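Local coordinates for protein NleG5-1 effector (Enterobacteria phage YYZ-2008, PDB 5VGC) that probably acts as a ubiquitin-protein transferase, a bacterial effector whose C-terminal part belongs to the RING clan, and binds calcium ions, at residues E27-T32 with R83-G88; E36-L41 with M45-P50; R49-Q52 with F57-S60. The protein carries 1 engineered substitution. All coordinates share one frame; numbering follows the deposited sequence.

In the fold
The three contacts lie within 10 Å of one another, centre to centre, and join helices and strands of the N-terminal part of the chain. Along the sequence, helix 22-34 leads into strands 37-41, 44-50 and 57-60, which form an antiparallel sheet in that order, and helix 68-85 follows. Interaction 2 pairs the first two strands and interaction 3 the second and third, sharing Arg-49 and Pro-50. Interaction 1 closes the loop around both by bringing the two helices together; Leu-85, and Thr-32 of helix 22-34, pack on Ile-48 and Phe-57 of the sheet. The result is one compact helix-and-sheet unit.

Interaction 1: E27-T32 with R83-G88; sequences EIRNQT and RTLNHG
Arg-29 on helix 22-34 reaches across to the end of helix 68-85 and gives its NH2 group to the backbone carbonyl of Leu-85, with NH2 to O at 2.8 Å. The bond is somewhat bent, 144° at the hydrogen, and the oxygen lies a little out of the guanidinium plane. The chain bends at chi3 (-148°), and this brings the guanidinium to the carbonyl. Helix 68-85 ends here, for Asn-86 is the first residue to leave helical angles, and a positive side chain is well placed, since the carbonyls at a helix C-terminus probably carry partial negative charge. The same Arg-29 NH2 rests 3.8 Å from Leu-85 CD2. Deeper in, the leucine sends CD1 toward Ile-28 CG2 at 4.2 Å, the two side chains crossing at about a right angle. These branched aliphatic groups suit the buried side, where Ile-28 also packs on Ile-39 and Leu-85 on Phe-57 and Ile-48, so that both helices sit on the three-stranded antiparallel sheet. The outer side is looser: Arg-29 is partly exposed and holds on by its one bent hydrogen bond. At the far end His-87 stacks on Tyr-113 of the second subunit.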
ATOM      1  N   GLU A  27      17.318 -28.943  -8.264  1.00 81.54           N
ATOM      2  CA  GLU A  27      18.410 -29.326  -7.347  1.00 92.21           C
ATOM      3  C   GLU A  27      19.170 -28.108  -6.798  1.00 80.03           C
ATOM      4  O   GLU A  27      19.576 -28.111  -5.622  1.00 87.39           O
ATOM      5  CB  GLU A  27      19.355 -30.363  -7.991  1.00108.85           C
ATOM      6  CG  GLU A  27      18.758 -31.779  -8.000  1.00105.20           C
ATOM      7  CD  GLU A  27      19.339 -32.707  -9.067  1.00120.54           C
ATOM      8  OE1 GLU A  27      20.498 -32.511  -9.488  1.00114.95           O
ATOM      9  OE2 GLU A  27      18.625 -33.647  -9.482  1.00113.28           O
ATOM     10  N   ILE A  28      19.344 -27.068  -7.619  1.00 76.86           N
ATOM     11  CA  ILE A  28      19.900 -25.794  -7.111  1.00 73.96           C
ATOM     12  C   ILE A  28      18.970 -25.228  -6.030  1.00 72.19           C
ATOM     13  O   ILE A  28      19.440 -24.851  -4.945  1.00 68.53           O
ATOM     14  CB  ILE A  28      20.124 -24.708  -8.190  1.00 71.33           C
ATOM     15  CG1 ILE A  28      21.018 -25.207  -9.336  1.00 71.95           C
ATOM     16  CG2 ILE A  28      20.771 -23.474  -7.563  1.00 69.24           C
ATOM     17  CD1 ILE A  28      20.949 -24.356 -10.587  1.00 73.35           C
ATOM     18  N   ARG A  29      17.664 -25.179  -6.327  1.00 71.46           N
ATOM     19  CA  ARG A  29      16.669 -24.687  -5.355  1.00 79.46           C
ATOM     20  C   ARG A  29      16.677 -25.500  -4.044  1.00105.99           C
ATOM     21  O   ARG A  29      16.541 -24.931  -2.952  1.00129.64           O
ATOM     22  CB  ARG A  29      15.248 -24.688  -5.913  1.00 79.22           C
ATOM     23  CG  ARG A  29      14.990 -23.922  -7.200  1.00 79.30           C
ATOM     24  CD  ARG A  29      13.481 -23.736  -7.378  1.00 74.75           C
ATOM     25  NE  ARG A  29      13.000 -23.711  -8.768  1.00 73.10           N
ATOM     26  CZ  ARG A  29      13.209 -22.731  -9.643  1.00 68.07           C
ATOM     27  NH1 ARG A  29      12.713 -22.830 -10.873  1.00 66.99           N
ATOM     28  NH2 ARG A  29      13.913 -21.656  -9.307  1.00 67.40           N
ATOM     29  N   ASN A  30      16.832 -26.824  -4.157  1.00119.21           N
ATOM     30  CA  ASN A  30      16.971 -27.694  -2.975  1.00 94.75           C
ATOM     31  C   ASN A  30      18.228 -27.336  -2.163  1.00 92.94           C
ATOM     32  O   ASN A  30      18.136 -27.073  -0.951  1.00 93.93           O
ATOM     33  CB  ASN A  30      17.008 -29.176  -3.376  1.00102.18           C
ATOM     34  CG  ASN A  30      15.686 -29.670  -3.971  1.00112.16           C
ATOM     35  OD1 ASN A  30      14.677 -28.959  -3.993  1.00 92.37           O
ATOM     36  ND2 ASN A  30      15.695 -30.907  -4.464  1.00118.68           N
ATOM     37  N   GLN A  31      19.388 -27.313  -2.829  1.00 84.97           N
ATOM     38  CA  GLN A  31      20.660 -26.952  -2.161  1.00 87.76           C
ATOM     39  C   GLN A  31      20.627 -25.587  -1.443  1.00100.15           C
ATOM     40  O   GLN A  31      21.236 -25.433  -0.379  1.00 94.91           O
ATOM     41  CB  GLN A  31      21.849 -27.038  -3.135  1.00 93.83           C
ATOM     42  CG  GLN A  31      22.336 -28.468  -3.382  1.00107.80           C
ATOM     43  CD  GLN A  31      23.448 -28.904  -2.422  1.00121.89           C
ATOM     44  OE1 GLN A  31      24.404 -28.161  -2.194  1.00114.64           O
ATOM     45  NE2 GLN A  31      23.328 -30.112  -1.861  1.00106.66           N
ATOM     46  N   THR A  32      19.911 -24.613  -2.012  1.00124.35           N
ATOM     47  CA  THR A  32      19.666 -23.332  -1.322  1.00 92.04           C
ATOM     48  C   THR A  32      18.671 -23.481  -0.177  1.00 91.11           C
ATOM     49  O   THR A  32      18.926 -23.004   0.926  1.00 81.75           O
ATOM     50  CB  THR A  32      19.107 -22.255  -2.263  1.00102.19           C
ATOM     51  OG1 THR A  32      17.874 -22.708  -2.827  1.00141.74           O
ATOM     52  CG2 THR A  32      20.080 -21.945  -3.372  1.00112.13           C
ATOM     53  N   ARG A  83      18.178 -14.563 -12.865  1.00 19.17           N
ATOM     54  CA  ARG A  83      17.022 -14.462 -13.748  1.00 23.00           C
ATOM     55  C   ARG A  83      16.451 -15.843 -14.107  1.00 32.63           C
ATOM     56  O   ARG A  83      15.240 -16.023 -14.159  1.00 33.10           O
ATOM     57  CB  ARG A  83      17.355 -13.681 -15.023  1.00 26.49           C
ATOM     58  CG  ARG A  83      17.482 -12.191 -14.814  1.00 21.02           C
ATOM     59  CD  ARG A  83      17.349 -11.436 -16.120  1.00 20.48           C
ATOM     60  NE  ARG A  83      17.766 -10.061 -15.880  1.00 26.33           N
ATOM     61  CZ  ARG A  83      16.973  -9.082 -15.434  1.00 19.43           C
ATOM     62  NH1 ARG A  83      15.681  -9.277 -15.152  1.00 17.90           N
ATOM     63  NH2 ARG A  83      17.478  -7.886 -15.243  1.00 16.31           N
ATOM     64  N   THR A  84      17.324 -16.816 -14.343  1.00 29.68           N
ATOM     65  CA  THR A  84      16.875 -18.146 -14.731  1.00 37.72           C
ATOM     66  C   THR A  84      16.132 -18.818 -13.579  1.00 34.37           C
ATOM     67  O   THR A  84      15.078 -19.408 -13.794  1.00 33.50           O
ATOM     68  CB  THR A  84      18.047 -19.020 -15.237  1.00 37.62           C
ATOM     69  OG1 THR A  84      18.784 -18.297 -16.236  1.00 32.74           O
ATOM     70  CG2 THR A  84      17.535 -20.310 -15.837  1.00 37.73           C
ATOM     71  N   LEU A  85      16.672 -18.707 -12.370  1.00 34.59           N
ATOM     72  CA  LEU A  85      15.993 -19.220 -11.164  1.00 42.36           C
ATOM     73  C   LEU A  85      14.702 -18.483 -10.728  1.00 39.93           C
ATOM     74  O   LEU A  85      13.715 -19.126 -10.380  1.00 42.80           O
ATOM     75  CB  LEU A  85      16.963 -19.233  -9.972  1.00 44.68           C
ATOM     76  CG  LEU A  85      18.130 -20.204 -10.076  1.00 50.25           C
ATOM     77  CD1 LEU A  85      19.157 -19.909  -8.990  1.00 46.04           C
ATOM     78  CD2 LEU A  85      17.618 -21.629  -9.965  1.00 47.08           C
ATOM     79  N   ASN A  86      14.712 -17.153 -10.735  1.00 38.20           N
ATOM     80  CA  ASN A  86      13.653 -16.375 -10.071  1.00 32.40           C
ATOM     81  C   ASN A  86      12.331 -16.285 -10.834  1.00 31.84           C
ATOM     82  O   ASN A  86      12.297 -16.402 -12.065  1.00 32.97           O
ATOM     83  CB  ASN A  86      14.166 -14.957  -9.778  1.00 36.02           C
ATOM     84  CG  ASN A  86      15.240 -14.933  -8.696  1.00 34.80           C
ATOM     85  OD1 ASN A  86      15.379 -15.872  -7.907  1.00 26.73           O
ATOM     86  ND2 ASN A  86      16.001 -13.852  -8.651  1.00 20.80           N
ATOM     87  N   HIS A  87      11.247 -16.056 -10.096  1.00 29.55           N
ATOM     88  CA  HIS A  87       9.940 -15.797 -10.705  1.00 32.27           C
ATOM     89  C   HIS A  87       9.977 -14.433 -11.400  1.00 27.22           C
ATOM     90  O   HIS A  87      10.583 -13.482 -10.886  1.00 18.76           O
ATOM     91  CB  HIS A  87       8.815 -15.794  -9.680  1.00 37.60           C
ATOM     92  CG  HIS A  87       8.701 -17.060  -8.891  1.00 55.17           C
ATOM     93  ND1 HIS A  87       7.986 -18.161  -9.320  1.00 54.27           N
ATOM     94  CD2 HIS A  87       9.205 -17.387  -7.682  1.00 53.21           C
ATOM     95  CE1 HIS A  87       8.069 -19.115  -8.412  1.00 48.30           C
ATOM     96  NE2 HIS A  87       8.805 -18.673  -7.409  1.00 50.90           N
ATOM     97  N   GLY A  88       9.340 -14.358 -12.568  1.00 21.32           N
ATOM     98  CA  GLY A  88       9.365 -13.162 -13.406  1.00 22.69           C
ATOM     99  C   GLY A  88      10.696 -12.842 -14.076  1.00 19.57           C
ATOM    100  O   GLY A  88      10.856 -11.774 -14.646  1.00 14.42           O
TER

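Interaction 2: E36-L41 with M45-P50; sequences EAQIRL and MVSIRP
A beta hairpin joins strand 37-41 to strand 44-50, the first two strands of the three-stranded antiparallel sheet; the axes of these short strand segments approach to 4.8 Å, with 147° between their directions. Ala-37 with Ile-48 and Ile-39 with Val-46 are hydrogen-bonded pairs. Ala-37 N gives to Ile-48 O at 2.8 Å and Ala-37 O accepts from Ile-48 N, while Ile-39 and Val-46 exchange a second reciprocal set of bonds. The buried face carries the side chains of these four residues. Ile-39 CD1 comes to 3.6 Å from Ile-48 CG1, and Ile-39 CB lies 3.7 Å from Val-46 CG2; beta-branched residues suit an extended strand and fill the layer beneath helices 22-34 and 68-85. Ala-37 is small enough for Gln-31 and Thr-32 of helix 22-34 to lie close over it. At the hairpin's closed end Leu-41 CD1 touches Val-46 CG2 and continues onto Tyr-77 and Ile-81.

The other face is polar. Gln-38 bends at chi2 (-75°), which folds its amide back along the strand toward Glu-36; there NE2 gives a nearly straight bond to Glu-36 OE2 at 3.1 Å. That amide nitrogen also bonds to Asn-62, so two acceptors fix the rotation of the amide. Gln-38 NE2 also lies 3.5 Å from Ser-47 CB. A small hydroxylated residue suits this position, because Ser-47 OG lies over one face of the Glu-36 carboxylate, 3.0 Å from both OE1 and OE2. Glu-36 and Arg-49 run side by side in the same direction, carboxylate and guanidinium planes turned by only 23°, and a long, weak salt bridge runs from Glu-36 OE1 to Arg-49 NE, 3.6 Å.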
ATOM      1  N   GLU A  36      22.701 -23.029   1.589  1.00 66.39           N
ATOM      2  CA  GLU A  36      23.171 -22.291   0.417  1.00 60.20           C
ATOM      3  C   GLU A  36      23.566 -23.301  -0.643  1.00 63.52           C
ATOM      4  O   GLU A  36      23.924 -24.428  -0.305  1.00 73.98           O
ATOM      5  CB  GLU A  36      24.365 -21.378   0.754  1.00 58.95           C
ATOM      6  CG  GLU A  36      25.726 -22.060   0.924  1.00 64.28           C
ATOM      7  CD  GLU A  36      26.875 -21.065   0.883  1.00 63.89           C
ATOM      8  OE1 GLU A  36      26.705 -19.977   1.473  1.00 68.49           O
ATOM      9  OE2 GLU A  36      27.928 -21.359   0.259  1.00 59.04           O
ATOM     10  N   ALA A  37      23.507 -22.903  -1.914  1.00 80.38           N
ATOM     11  CA  ALA A  37      23.951 -23.774  -3.010  1.00 58.81           C
ATOM     12  C   ALA A  37      25.233 -23.194  -3.629  1.00 75.17           C
ATOM     13  O   ALA A  37      25.267 -22.021  -4.044  1.00 66.21           O
ATOM     14  CB  ALA A  37      22.859 -23.934  -4.051  1.00 52.14           C
ATOM     15  N   GLN A  38      26.285 -24.017  -3.662  1.00 77.90           N
ATOM     16  CA  GLN A  38      27.566 -23.642  -4.272  1.00 85.99           C
ATOM     17  C   GLN A  38      27.581 -24.094  -5.730  1.00102.53           C
ATOM     18  O   GLN A  38      27.654 -25.295  -6.013  1.00115.12           O
ATOM     19  CB  GLN A  38      28.762 -24.230  -3.502  1.00 85.84           C
ATOM     20  CG  GLN A  38      29.260 -23.363  -2.346  1.00 94.15           C
ATOM     21  CD  GLN A  38      30.061 -22.141  -2.792  1.00111.70           C
ATOM     22  OE1 GLN A  38      30.723 -22.145  -3.835  1.00111.71           O
ATOM     23  NE2 GLN A  38      30.005 -21.087  -1.992  1.00 73.77           N
ATOM     24  N   ILE A  39      27.505 -23.122  -6.640  1.00 92.87           N
ATOM     25  CA  ILE A  39      27.544 -23.370  -8.078  1.00 88.09           C
ATOM     26  C   ILE A  39      28.963 -23.134  -8.611  1.00 85.54           C
ATOM     27  O   ILE A  39      29.626 -22.159  -8.227  1.00 52.77           O
ATOM     28  CB  ILE A  39      26.485 -22.510  -8.825  1.00 91.65           C
ATOM     29  CG1 ILE A  39      25.091 -23.109  -8.597  1.00 91.84           C
ATOM     30  CG2 ILE A  39      26.778 -22.425 -10.330  1.00 81.43           C
ATOM     31  CD1 ILE A  39      23.943 -22.250  -9.079  1.00 76.75           C
ATOM     32  N   ARG A  40      29.410 -24.043  -9.486  1.00126.71           N
ATOM     33  CA  ARG A  40      30.674 -23.912 -10.223  1.00123.56           C
ATOM     34  C   ARG A  40      30.403 -23.401 -11.635  1.00 80.13           C
ATOM     35  O   ARG A  40      29.557 -23.949 -12.341  1.00 63.46           O
ATOM     36  CB  ARG A  40      31.387 -25.267 -10.319  1.00178.59           C
ATOM     37  CG  ARG A  40      32.851 -25.178 -10.731  1.00238.95           C
ATOM     38  CD  ARG A  40      33.480 -26.557 -10.882  1.00212.76           C
ATOM     39  NE  ARG A  40      33.414 -27.335  -9.644  1.00160.69           N
ATOM     40  CZ  ARG A  40      34.188 -27.153  -8.571  1.00114.05           C
ATOM     41  NH1 ARG A  40      35.126 -26.204  -8.542  1.00112.34           N
ATOM     42  NH2 ARG A  40      34.023 -27.933  -7.506  1.00109.92           N
ATOM     43  N   LEU A  41      31.128 -22.362 -12.044  1.00 57.44           N
ATOM     44  CA  LEU A  41      31.043 -21.834 -13.415  1.00 73.02           C
ATOM     45  C   LEU A  41      32.438 -21.524 -13.897  1.00 64.73           C
ATOM     46  O   LEU A  41      33.141 -20.742 -13.266  1.00 58.32           O
ATOM     47  CB  LEU A  41      30.187 -20.565 -13.453  1.00104.88           C
ATOM     48  CG  LEU A  41      28.691 -20.747 -13.671  1.00 96.53           C
ATOM     49  CD1 LEU A  41      28.000 -19.444 -13.325  1.00128.99           C
ATOM     50  CD2 LEU A  41      28.406 -21.135 -15.113  1.00 95.42           C
ATOM     51  N   MET A  45      33.697 -19.924  -8.224  1.00109.93           N
ATOM     52  CA  MET A  45      32.682 -20.229  -7.210  1.00125.27           C
ATOM     53  C   MET A  45      31.615 -19.133  -7.193  1.00109.41           C
ATOM     54  O   MET A  45      31.953 -17.945  -7.209  1.00139.68           O
ATOM     55  CB  MET A  45      33.321 -20.277  -5.807  1.00164.70           C
ATOM     56  CG  MET A  45      34.465 -21.264  -5.590  1.00182.55           C
ATOM     57  SD  MET A  45      35.508 -20.879  -4.152  1.00178.03           S
ATOM     58  CE  MET A  45      34.340 -20.935  -2.788  1.00169.76           C
ATOM     59  N   VAL A  46      30.341 -19.529  -7.168  1.00 81.17           N
ATOM     60  CA  VAL A  46      29.228 -18.604  -6.865  1.00 84.45           C
ATOM     61  C   VAL A  46      28.280 -19.253  -5.858  1.00 86.96           C
ATOM     62  O   VAL A  46      27.970 -20.447  -5.965  1.00 57.08           O
ATOM     63  CB  VAL A  46      28.423 -18.142  -8.117  1.00 84.74           C
ATOM     64  CG1 VAL A  46      29.121 -16.988  -8.817  1.00 75.18           C
ATOM     65  CG2 VAL A  46      28.188 -19.277  -9.088  1.00 93.95           C
ATOM     66  N   SER A  47      27.830 -18.460  -4.884  1.00 90.37           N
ATOM     67  CA  SER A  47      26.984 -18.962  -3.802  1.00 74.06           C
ATOM     68  C   SER A  47      25.576 -18.406  -3.956  1.00 53.42           C
ATOM     69  O   SER A  47      25.382 -17.186  -3.934  1.00 74.11           O
ATOM     70  CB  SER A  47      27.564 -18.558  -2.442  1.00 84.79           C
ATOM     71  OG  SER A  47      26.819 -19.155  -1.386  1.00115.01           O
ATOM     72  N   ILE A  48      24.605 -19.299  -4.113  1.00 38.35           N
ATOM     73  CA  ILE A  48      23.204 -18.912  -4.184  1.00 37.38           C
ATOM     74  C   ILE A  48      22.575 -19.144  -2.812  1.00 44.60           C
ATOM     75  O   ILE A  48      22.602 -20.276  -2.291  1.00 45.04           O
ATOM     76  CB  ILE A  48      22.436 -19.723  -5.247  1.00 37.77           C
ATOM     77  CG1 ILE A  48      23.177 -19.726  -6.592  1.00 47.85           C
ATOM     78  CG2 ILE A  48      21.033 -19.184  -5.438  1.00 43.38           C
ATOM     79  CD1 ILE A  48      23.652 -18.378  -7.095  1.00 52.12           C
ATOM     80  N   ARG A  49      22.015 -18.074  -2.242  1.00 43.32           N
ATOM     81  CA  ARG A  49      21.218 -18.139  -1.011  1.00 49.81           C
ATOM     82  C   ARG A  49      19.765 -17.755  -1.315  1.00 60.38           C
ATOM     83  O   ARG A  49      19.508 -16.958  -2.243  1.00 77.73           O
ATOM     84  CB  ARG A  49      21.778 -17.192   0.049  1.00 61.24           C
ATOM     85  CG  ARG A  49      23.149 -17.599   0.567  1.00 73.30           C
ATOM     86  CD  ARG A  49      23.899 -16.455   1.235  1.00 79.21           C
ATOM     87  NE  ARG A  49      25.349 -16.643   1.153  1.00 84.00           N
ATOM     88  CZ  ARG A  49      26.263 -15.707   1.423  1.00101.59           C
ATOM     89  NH1 ARG A  49      25.904 -14.482   1.803  1.00113.42           N
ATOM     90  NH2 ARG A  49      27.557 -15.999   1.304  1.00110.32           N
ATOM     91  N   PRO A  50      18.819 -18.325  -0.547  1.00 47.87           N
ATOM     92  CA  PRO A  50      17.414 -17.996  -0.732  1.00 59.42           C
ATOM     93  C   PRO A  50      17.136 -16.612  -0.154  1.00 66.82           C
ATOM     94  O   PRO A  50      17.618 -16.290   0.932  1.00 74.75           O
ATOM     95  CB  PRO A  50      16.689 -19.077   0.086  1.00 48.59           C
ATOM     96  CG  PRO A  50      17.632 -19.388   1.193  1.00 48.81           C
ATOM     97  CD  PRO A  50      19.007 -19.252   0.585  1.00 46.97           C
TER

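Interaction 3: R49-Q52 with F57-S60; sequences RPMQ and FMGS
Strand 57-60 runs antiparallel to the end of strand 44-50, with Arg-49 and Met-58 as a hydrogen-bonded pair and Pro-50 opposite Phe-57 as a non-hydrogen-bonded one. Arg-49 N gives to Met-58 O at 2.8 Å and Met-58 N returns a bond of the same length to Arg-49 O. Pro-50, which has no N-H to offer, suits its non-hydrogen-bonded place. Its CA lies 4.1 Å from Phe-57 CD1, and the phenyl ring continues inward to Thr-32 and Arg-29 of helix 22-34. Past the strand end, Met-51 crosses Met-58 at about a right angle, with Met-51 CG at 3.4 Å from Met-58 CB. The flexible thioether chain suits this junction, for Met-51 also packs on Ser-92, Val-95 and Thr-96 of helix 92-102. On the same face as Met-58, the Arg-49 guanidinium has Ser-60 OG over one face, 3.7 Å from NH2 and offset toward the rim. Ser-60 OG makes a weak hydrogen bond to Ser-47 O. The chemistry thus divides: reciprocal backbone bonds fix the strand register, while side-chain packing by Phe-57 and Met-51 links this hairpin to helices 22-34 and 92-102.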
ATOM      1  N   ARG A  49      22.015 -18.074  -2.242  1.00 43.32           N
ATOM      2  CA  ARG A  49      21.218 -18.139  -1.011  1.00 49.81           C
ATOM      3  C   ARG A  49      19.765 -17.755  -1.315  1.00 60.38           C
ATOM      4  O   ARG A  49      19.508 -16.958  -2.243  1.00 77.73           O
ATOM      5  CB  ARG A  49      21.778 -17.192   0.049  1.00 61.24           C
ATOM      6  CG  ARG A  49      23.149 -17.599   0.567  1.00 73.30           C
ATOM      7  CD  ARG A  49      23.899 -16.455   1.235  1.00 79.21           C
ATOM      8  NE  ARG A  49      25.349 -16.643   1.153  1.00 84.00           N
ATOM      9  CZ  ARG A  49      26.263 -15.707   1.423  1.00101.59           C
ATOM     10  NH1 ARG A  49      25.904 -14.482   1.803  1.00113.42           N
ATOM     11  NH2 ARG A  49      27.557 -15.999   1.304  1.00110.32           N
ATOM     12  N   PRO A  50      18.819 -18.325  -0.547  1.00 47.87           N
ATOM     13  CA  PRO A  50      17.414 -17.996  -0.732  1.00 59.42           C
ATOM     14  C   PRO A  50      17.136 -16.612  -0.154  1.00 66.82           C
ATOM     15  O   PRO A  50      17.618 -16.290   0.932  1.00 74.75           O
ATOM     16  CB  PRO A  50      16.689 -19.077   0.086  1.00 48.59           C
ATOM     17  CG  PRO A  50      17.632 -19.388   1.193  1.00 48.81           C
ATOM     18  CD  PRO A  50      19.007 -19.252   0.585  1.00 46.97           C
ATOM     19  N   MET A  51      16.371 -15.803  -0.875  1.00 74.57           N
ATOM     20  CA  MET A  51      16.055 -14.451  -0.416  1.00 61.97           C
ATOM     21  C   MET A  51      14.992 -14.502   0.657  1.00 66.05           C
ATOM     22  O   MET A  51      14.370 -15.540   0.894  1.00 64.13           O
ATOM     23  CB  MET A  51      15.592 -13.570  -1.575  1.00 57.98           C
ATOM     24  CG  MET A  51      16.709 -13.271  -2.577  1.00 57.93           C
ATOM     25  SD  MET A  51      16.208 -12.072  -3.823  1.00 49.11           S
ATOM     26  CE  MET A  51      16.331 -10.578  -2.820  1.00 48.80           C
ATOM     27  N   GLN A  52      14.788 -13.357   1.298  1.00 67.27           N
ATOM     28  CA  GLN A  52      13.846 -13.234   2.402  1.00 73.17           C
ATOM     29  C   GLN A  52      12.425 -13.549   1.918  1.00 70.00           C
ATOM     30  O   GLN A  52      11.609 -14.060   2.676  1.00 90.91           O
ATOM     31  CB  GLN A  52      13.905 -11.841   3.059  1.00 90.42           C
ATOM     32  CG  GLN A  52      15.299 -11.403   3.528  1.00117.16           C
ATOM     33  CD  GLN A  52      16.159 -10.760   2.433  1.00142.88           C
ATOM     34  OE1 GLN A  52      16.170 -11.211   1.271  1.00 68.57           O
ATOM     35  NE2 GLN A  52      16.889  -9.712   2.800  1.00160.17           N
ATOM     36  N   PHE A  57      15.901 -16.100  -5.251  1.00 44.95           N
ATOM     37  CA  PHE A  57      17.252 -16.525  -4.947  1.00 46.52           C
ATOM     38  C   PHE A  57      18.227 -15.418  -5.305  1.00 46.39           C
ATOM     39  O   PHE A  57      17.998 -14.636  -6.231  1.00 44.57           O
ATOM     40  CB  PHE A  57      17.586 -17.817  -5.702  1.00 46.40           C
ATOM     41  CG  PHE A  57      16.610 -18.922  -5.450  1.00 46.99           C
ATOM     42  CD1 PHE A  57      16.735 -19.742  -4.335  1.00 50.32           C
ATOM     43  CD2 PHE A  57      15.555 -19.132  -6.318  1.00 48.90           C
ATOM     44  CE1 PHE A  57      15.819 -20.764  -4.102  1.00 54.26           C
ATOM     45  CE2 PHE A  57      14.636 -20.147  -6.090  1.00 53.49           C
ATOM     46  CZ  PHE A  57      14.765 -20.968  -4.985  1.00 55.14           C
ATOM     47  N   MET A  58      19.323 -15.382  -4.557  1.00 48.91           N
ATOM     48  CA  MET A  58      20.263 -14.280  -4.588  1.00 55.10           C
ATOM     49  C   MET A  58      21.655 -14.866  -4.622  1.00 61.98           C
ATOM     50  O   MET A  58      21.968 -15.763  -3.823  1.00 79.77           O
ATOM     51  CB  MET A  58      20.022 -13.404  -3.339  1.00 67.48           C
ATOM     52  CG  MET A  58      21.169 -12.569  -2.792  1.00 69.27           C
ATOM     53  SD  MET A  58      20.590 -11.610  -1.363  1.00 77.05           S
ATOM     54  CE  MET A  58      20.055 -12.864  -0.193  1.00 87.28           C
ATOM     55  N   GLY A  59      22.473 -14.361  -5.541  1.00 57.02           N
ATOM     56  CA  GLY A  59      23.796 -14.912  -5.788  1.00 59.63           C
ATOM     57  C   GLY A  59      24.898 -13.991  -5.332  1.00 64.79           C
ATOM     58  O   GLY A  59      24.797 -12.777  -5.512  1.00 63.61           O
ATOM     59  N   SER A  60      25.950 -14.565  -4.746  1.00 71.88           N
ATOM     60  CA  SER A  60      27.154 -13.812  -4.388  1.00 78.81           C
ATOM     61  C   SER A  60      28.385 -14.500  -4.955  1.00 74.12           C
ATOM     62  O   SER A  60      28.390 -15.726  -5.140  1.00 73.88           O
ATOM     63  CB  SER A  60      27.274 -13.661  -2.867  1.00 90.17           C
ATOM     64  OG  SER A  60      27.382 -14.922  -2.223  1.00119.16           O
TER